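Venom allergen-like (VAL) 4 protein (Schistosoma mansoni, PDB 4P27) binds lipids and belongs to the SCP/TAPS (CAP) family; it is probably secreted, and its role in the parasite is unclear. Local coordinates at residues A[112-125]-A[137-151]. Sequence-based numbering, arbitrary orientation.
Sequences YKQMVWNTTEEIGC and VCNYAPGDSEDRPYE. With NAG (2-acetamido-2-deoxy-beta-D-glucopyranose), chain B.
Q114 lays its CG over the face of the Y140 ring in this CAP-domain contact, where the end of helix 110-115 meets the antiparallel hairpin of strands 122-130 and 133-141. Q114 CG sits 3.5 Å from the centroid of the Y140 ring, a CH-pi contact, with the amide plane only 7° from the ring; glutamine suits the place because its aliphatic CG packs on the ring while its polar end still reaches D144. The bend at chi2 (64°) lays the amide along the ring, and Q114 OE1 accepts from D144 N at 3.2 Å. I123 runs beside Y140, its CD1 against CE2, while the tyrosine hydroxyl is hydrogen-bonded to H15 of helix 6-22.

The flat indole of W117 is sandwiched between D144 CB on one face, 3.5 Å from the centroid of its six-membered ring, and P149 O, offset toward the rim, on the other; D147 O comes in at the edge. K113, with its long chain, donates from NZ to D147 O. P149, rigid and apolar, packs its CB against V116 CG2 while P149 O accepts from N118 N at 2.7 Å.

Where strand 122-130 begins, E121 and E122 both face A141 in a classic beta bulge, their amides sharing A141 O. Farther along, the non-hydrogen-bonded pair C125 and C138 is joined by a disulfide. At the other end, N118 carries the glycan, its ND2 bonded to C1 of the sugar, and ND2 also donates to a water that accepts from E151 N.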
loop_
_atom_site.group_PDB
_atom_site.type_symbol
_atom_site.label_atom_id
_atom_site.label_comp_id
_atom_site.label_asym_id
_atom_site.label_seq_id
_atom_site.Cartn_x
_atom_site.Cartn_y
_atom_site.Cartn_z
ATOM N N TYR A 112 4.959 3.609 0.087
ATOM C CA TYR A 112 4.264 4.737 0.720
ATOM C C TYR A 112 3.243 5.433 -0.198
ATOM O O TYR A 112 2.048 5.632 0.159
ATOM C CB TYR A 112 5.312 5.755 1.269
ATOM C CG TYR A 112 4.611 7.033 1.683
ATOM C CD1 TYR A 112 3.800 7.062 2.800
ATOM C CD2 TYR A 112 4.671 8.181 0.864
ATOM C CE1 TYR A 112 3.106 8.235 3.149
ATOM C CE2 TYR A 112 4.004 9.359 1.215
ATOM C CZ TYR A 112 3.202 9.348 2.344
ATOM O OH TYR A 112 2.498 10.442 2.716
ATOM N N LYS A 113 3.658 5.790 -1.438
ATOM C CA LYS A 113 2.750 6.457 -2.339
ATOM C C LYS A 113 1.486 5.650 -2.673
ATOM O O LYS A 113 0.401 6.210 -2.743
ATOM C CB LYS A 113 3.432 6.901 -3.685
ATOM C CG LYS A 113 4.509 7.984 -3.541
ATOM C CD LYS A 113 5.144 8.290 -4.924
ATOM C CE LYS A 113 4.203 9.132 -5.783
ATOM N NZ LYS A 113 4.922 9.544 -7.066
ATOM N N GLN A 114 1.645 4.352 -2.878
ATOM C CA GLN A 114 0.524 3.495 -3.121
ATOM C C GLN A 114 -0.401 3.451 -1.880
ATOM O O GLN A 114 -1.625 3.401 -2.045
ATOM C CB GLN A 114 1.001 2.068 -3.444
ATOM C CG GLN A 114 -0.168 1.117 -3.655
ATOM C CD GLN A 114 -1.022 1.520 -4.915
ATOM O OE1 GLN A 114 -0.677 1.138 -6.029
ATOM N NE2 GLN A 114 -2.149 2.202 -4.719
ATOM N N MET A 115 0.184 3.435 -0.662
ATOM C CA MET A 115 -0.684 3.382 0.555
ATOM C C MET A 115 -1.522 4.634 0.703
ATOM O O MET A 115 -2.608 4.548 1.186
ATOM C CB MET A 115 0.148 3.223 1.848
ATOM C CG MET A 115 0.784 1.794 1.968
ATOM S SD MET A 115 1.761 1.700 3.513
ATOM C CE MET A 115 0.477 1.622 4.660
ATOM N N VAL A 116 -1.040 5.801 0.267
ATOM C CA VAL A 116 -1.827 7.031 0.417
ATOM C C VAL A 116 -2.459 7.511 -0.906
ATOM O O VAL A 116 -2.892 8.637 -1.007
ATOM C CB VAL A 116 -1.028 8.192 1.063
ATOM C CG1 VAL A 116 -0.667 7.877 2.539
ATOM C CG2 VAL A 116 0.212 8.611 0.236
ATOM N N TRP A 117 -2.624 6.581 -1.838
ATOM C CA TRP A 117 -3.072 6.908 -3.183
ATOM C C TRP A 117 -4.520 7.229 -3.112
ATOM O O TRP A 117 -5.364 6.414 -2.653
ATOM C CB TRP A 117 -2.769 5.772 -4.197
ATOM C CG TRP A 117 -2.923 6.335 -5.584
ATOM C CD1 TRP A 117 -4.028 6.229 -6.417
ATOM C CD2 TRP A 117 -1.946 7.110 -6.279
ATOM N NE1 TRP A 117 -3.784 6.941 -7.622
ATOM C CE2 TRP A 117 -2.513 7.483 -7.548
ATOM C CE3 TRP A 117 -0.640 7.554 -5.949
ATOM C CZ2 TRP A 117 -1.808 8.275 -8.492
ATOM C CZ3 TRP A 117 0.071 8.311 -6.922
ATOM C CH2 TRP A 117 -0.545 8.648 -8.155
ATOM N N ASN A 118 -4.857 8.442 -3.518
ATOM C CA ASN A 118 -6.248 8.910 -3.256
ATOM C C ASN A 118 -7.363 8.193 -4.040
ATOM O O ASN A 118 -8.470 8.028 -3.503
ATOM C CB ASN A 118 -6.352 10.432 -3.451
ATOM C CG ASN A 118 -6.277 10.827 -4.922
ATOM O OD1 ASN A 118 -5.667 10.117 -5.774
ATOM N ND2 ASN A 118 -6.831 11.989 -5.225
ATOM N N THR A 119 -7.113 7.739 -5.279
ATOM C CA THR A 119 -8.229 7.057 -6.029
ATOM C C THR A 119 -8.337 5.562 -5.735
ATOM O O THR A 119 -9.290 4.906 -6.133
ATOM C CB THR A 119 -8.052 7.122 -7.556
ATOM O OG1 THR A 119 -6.723 6.768 -7.898
ATOM C CG2 THR A 119 -8.279 8.632 -8.101
ATOM N N THR A 120 -7.342 4.991 -5.051
ATOM C CA THR A 120 -7.431 3.576 -4.708
ATOM C C THR A 120 -8.653 3.295 -3.810
ATOM O O THR A 120 -8.855 3.949 -2.788
ATOM C CB THR A 120 -6.113 3.112 -3.983
ATOM O OG1 THR A 120 -4.996 3.298 -4.867
ATOM C CG2 THR A 120 -6.268 1.650 -3.556
ATOM N N GLU A 121 -9.383 2.226 -4.116
ATOM C CA GLU A 121 -10.667 1.974 -3.526
ATOM C C GLU A 121 -10.662 0.605 -2.859
ATOM O O GLU A 121 -11.310 0.402 -1.828
ATOM C CB GLU A 121 -11.688 1.935 -4.665
ATOM C CG GLU A 121 -13.049 1.596 -4.122
ATOM C CD GLU A 121 -14.099 2.551 -4.623
ATOM O OE1 GLU A 121 -13.892 3.101 -5.708
ATOM O OE2 GLU A 121 -15.104 2.758 -3.926
ATOM N N GLU A 122 -10.056 -0.356 -3.533
ATOM C CA GLU A 122 -10.086 -1.759 -3.117
ATOM C C GLU A 122 -8.668 -2.153 -2.727
ATOM O O GLU A 122 -7.677 -1.830 -3.439
ATOM C CB GLU A 122 -10.543 -2.670 -4.246
ATOM C CG GLU A 122 -11.734 -2.099 -4.959
ATOM C CD GLU A 122 -12.957 -2.897 -4.731
ATOM O OE1 GLU A 122 -13.193 -3.395 -3.607
ATOM O OE2 GLU A 122 -13.665 -3.043 -5.724
ATOM N N ILE A 123 -8.579 -2.897 -1.650
ATOM C CA ILE A 123 -7.305 -3.505 -1.258
ATOM C C ILE A 123 -7.537 -5.005 -0.954
ATOM O O ILE A 123 -8.546 -5.376 -0.378
ATOM C CB ILE A 123 -6.729 -2.759 -0.067
ATOM C CG1 ILE A 123 -5.372 -3.375 0.349
ATOM C CG2 ILE A 123 -7.681 -2.856 1.111
ATOM C CD1 ILE A 123 -4.695 -2.616 1.495
ATOM N N GLY A 124 -6.632 -5.877 -1.319
ATOM C CA GLY A 124 -6.594 -7.158 -0.621
ATOM C C GLY A 124 -5.176 -7.728 -0.602
ATOM O O GLY A 124 -4.461 -7.611 -1.594
ATOM N N CYS A 125 -4.811 -8.358 0.522
ATOM C CA CYS A 125 -3.480 -8.715 0.877
ATOM C C CYS A 125 -3.459 -10.189 1.271
ATOM O O CYS A 125 -4.474 -10.738 1.766
ATOM C CB CYS A 125 -3.014 -7.850 2.086
ATOM S SG CYS A 125 -3.023 -6.064 1.628
ATOM N N VAL A 137 2.148 -9.717 0.064
ATOM C CA VAL A 137 1.707 -9.139 -1.208
ATOM C C VAL A 137 0.441 -8.370 -0.853
ATOM O O VAL A 137 -0.460 -8.988 -0.308
ATOM C CB VAL A 137 1.369 -10.213 -2.229
ATOM C CG1 VAL A 137 0.893 -9.624 -3.582
ATOM C CG2 VAL A 137 2.603 -11.129 -2.426
ATOM N N CYS A 138 0.406 -7.040 -1.093
ATOM C CA CYS A 138 -0.875 -6.257 -1.110
ATOM C C CYS A 138 -1.139 -5.825 -2.509
ATOM O O CYS A 138 -0.202 -5.325 -3.175
ATOM C CB CYS A 138 -0.824 -5.009 -0.236
ATOM S SG CYS A 138 -0.986 -5.384 1.530
ATOM N N ASN A 139 -2.369 -6.096 -2.948
ATOM C CA ASN A 139 -2.907 -5.626 -4.225
ATOM C C ASN A 139 -3.873 -4.516 -3.966
ATOM O O ASN A 139 -4.604 -4.526 -2.956
ATOM C CB ASN A 139 -3.584 -6.704 -5.055
ATOM C CG ASN A 139 -2.606 -7.721 -5.553
ATOM O OD1 ASN A 139 -1.502 -7.356 -5.902
ATOM N ND2 ASN A 139 -2.993 -9.040 -5.553
ATOM N N TYR A 140 -3.843 -3.529 -4.870
ATOM C CA TYR A 140 -4.633 -2.311 -4.731
ATOM C C TYR A 140 -5.329 -2.047 -6.136
ATOM O O TYR A 140 -4.730 -2.254 -7.162
ATOM C CB TYR A 140 -3.737 -1.131 -4.457
ATOM C CG TYR A 140 -2.859 -1.288 -3.231
ATOM C CD1 TYR A 140 -1.597 -1.949 -3.315
ATOM C CD2 TYR A 140 -3.292 -0.798 -1.951
ATOM C CE1 TYR A 140 -0.774 -2.093 -2.186
ATOM C CE2 TYR A 140 -2.443 -0.934 -0.807
ATOM C CZ TYR A 140 -1.225 -1.617 -0.940
ATOM O OH TYR A 140 -0.392 -1.771 0.143
ATOM N N ALA A 141 -6.578 -1.574 -6.124
ATOM C CA ALA A 141 -7.353 -1.239 -7.354
ATOM C C ALA A 141 -8.055 0.108 -7.119
ATOM O O ALA A 141 -8.773 0.246 -6.153
ATOM C CB ALA A 141 -8.414 -2.315 -7.595
ATOM N N PRO A 142 -7.874 1.097 -8.022
ATOM C CA PRO A 142 -6.925 1.042 -9.175
ATOM C C PRO A 142 -5.543 1.152 -8.591
ATOM O O PRO A 142 -5.397 1.500 -7.407
ATOM C CB PRO A 142 -7.224 2.346 -10.010
ATOM C CG PRO A 142 -8.312 3.036 -9.299
ATOM C CD PRO A 142 -8.818 2.225 -8.084
ATOM N N GLY A 143 -4.516 0.893 -9.380
ATOM C CA GLY A 143 -3.155 1.136 -8.869
ATOM C C GLY A 143 -2.765 2.606 -9.005
ATOM O O GLY A 143 -3.564 3.422 -9.401
ATOM N N ASP A 144 -1.584 2.936 -8.576
ATOM C CA ASP A 144 -1.130 4.278 -8.625
ATOM C C ASP A 144 -0.422 4.621 -9.953
ATOM O O ASP A 144 -0.301 3.791 -10.824
ATOM C CB ASP A 144 -0.291 4.576 -7.374
ATOM C CG ASP A 144 0.990 3.865 -7.297
ATOM O OD1 ASP A 144 1.379 3.130 -8.216
ATOM O OD2 ASP A 144 1.639 4.069 -6.226
ATOM N N SER A 145 0.079 5.843 -10.083
ATOM C CA SER A 145 0.839 6.235 -11.262
ATOM C C SER A 145 2.059 6.925 -10.731
ATOM O O SER A 145 2.341 6.910 -9.514
ATOM C CB SER A 145 -0.021 7.161 -12.150
ATOM O OG SER A 145 -0.196 8.405 -11.536
ATOM N N GLU A 146 2.794 7.567 -11.604
ATOM C CA GLU A 146 3.946 8.338 -11.203
ATOM C C GLU A 146 3.582 9.724 -10.640
ATOM O O GLU A 146 4.422 10.336 -10.107
ATOM C CB GLU A 146 4.880 8.596 -12.408
ATOM C CG GLU A 146 4.268 9.422 -13.523
ATOM C CD GLU A 146 5.212 9.529 -14.729
ATOM O OE1 GLU A 146 6.451 9.272 -14.602
ATOM O OE2 GLU A 146 4.700 9.844 -15.823
ATOM N N ASP A 147 2.387 10.198 -10.778
ATOM C CA ASP A 147 1.929 11.478 -10.097
ATOM C C ASP A 147 1.985 11.496 -8.595
ATOM O O ASP A 147 2.430 10.482 -7.933
ATOM C CB ASP A 147 0.481 11.751 -10.460
ATOM C CG ASP A 147 0.313 11.874 -11.988
ATOM O OD1 ASP A 147 1.314 12.230 -12.593
ATOM O OD2 ASP A 147 -0.725 11.556 -12.584
ATOM N N ARG A 148 1.524 12.647 -8.072
ATOM C CA ARG A 148 1.403 12.851 -6.624
ATOM C C ARG A 148 0.217 12.002 -6.151
ATOM O O ARG A 148 -0.792 11.794 -6.884
ATOM C CB ARG A 148 1.246 14.359 -6.306
ATOM C CG ARG A 148 2.533 15.172 -6.569
ATOM C CD ARG A 148 2.180 16.674 -6.561
ATOM N NE ARG A 148 3.396 17.473 -6.785
ATOM C CZ ARG A 148 3.790 17.765 -8.035
ATOM N NH1 ARG A 148 3.053 17.386 -9.059
ATOM N NH2 ARG A 148 4.862 18.421 -8.258
ATOM N N PRO A 149 0.278 11.524 -4.911
ATOM C CA PRO A 149 -0.805 10.598 -4.463
ATOM C C PRO A 149 -2.183 11.172 -4.216
ATOM O O PRO A 149 -3.176 10.412 -4.206
ATOM C CB PRO A 149 -0.240 10.009 -3.170
ATOM C CG PRO A 149 0.781 11.040 -2.677
ATOM C CD PRO A 149 1.376 11.649 -3.926
ATOM N N TYR A 150 -2.264 12.486 -3.985
ATOM C CA TYR A 150 -3.491 13.163 -3.569
ATOM C C TYR A 150 -3.418 14.720 -3.742
ATOM O O TYR A 150 -2.349 15.299 -3.960
ATOM C CB TYR A 150 -3.857 12.812 -2.107
ATOM C CG TYR A 150 -2.738 13.114 -1.081
ATOM C CD1 TYR A 150 -2.506 14.407 -0.623
ATOM C CD2 TYR A 150 -1.949 12.069 -0.578
ATOM C CE1 TYR A 150 -1.457 14.677 0.297
ATOM C CE2 TYR A 150 -0.938 12.308 0.351
ATOM C CZ TYR A 150 -0.703 13.626 0.798
ATOM O OH TYR A 150 0.369 13.848 1.658
ATOM N N GLU A 151 -4.534 15.392 -3.522
ATOM C CA GLU A 151 -4.510 16.874 -3.508
ATOM C C GLU A 151 -4.242 17.334 -2.084
ATOM O O GLU A 151 -4.910 16.848 -1.163
ATOM C CB GLU A 151 -5.870 17.369 -3.770
ATOM C CG GLU A 151 -6.359 17.356 -5.185
ATOM C CD GLU A 151 -7.732 18.042 -5.202
ATOM O OE1 GLU A 151 -8.037 18.813 -4.255
ATOM O OE2 GLU A 151 -8.514 17.789 -6.132
HETATM C C1 NAG B . -7.063 12.573 -6.442
HETATM C C2 NAG B . -8.413 13.271 -6.675
HETATM C C3 NAG B . -8.459 14.049 -7.954
HETATM C C4 NAG B . -7.259 14.952 -7.997
HETATM C C5 NAG B . -6.011 14.099 -7.964
HETATM C C6 NAG B . -4.818 14.988 -8.183
HETATM C C7 NAG B . -10.061 11.927 -5.628
HETATM C C8 NAG B . -11.100 10.884 -5.776
HETATM N N2 NAG B . -9.514 12.362 -6.725
HETATM O O3 NAG B . -9.669 14.793 -7.999
HETATM O O4 NAG B . -7.294 15.702 -9.173
HETATM O O5 NAG B . -5.959 13.407 -6.731
HETATM O O6 NAG B . -3.611 14.278 -8.052
HETATM O O7 NAG B . -9.752 12.309 -4.541
HETATM O O HOH W 1 2.653 12.600 0.911
HETATM O O HOH W 2 -7.143 13.863 -2.995
HETATM O O HOH W 3 -3.310 11.258 -7.336
#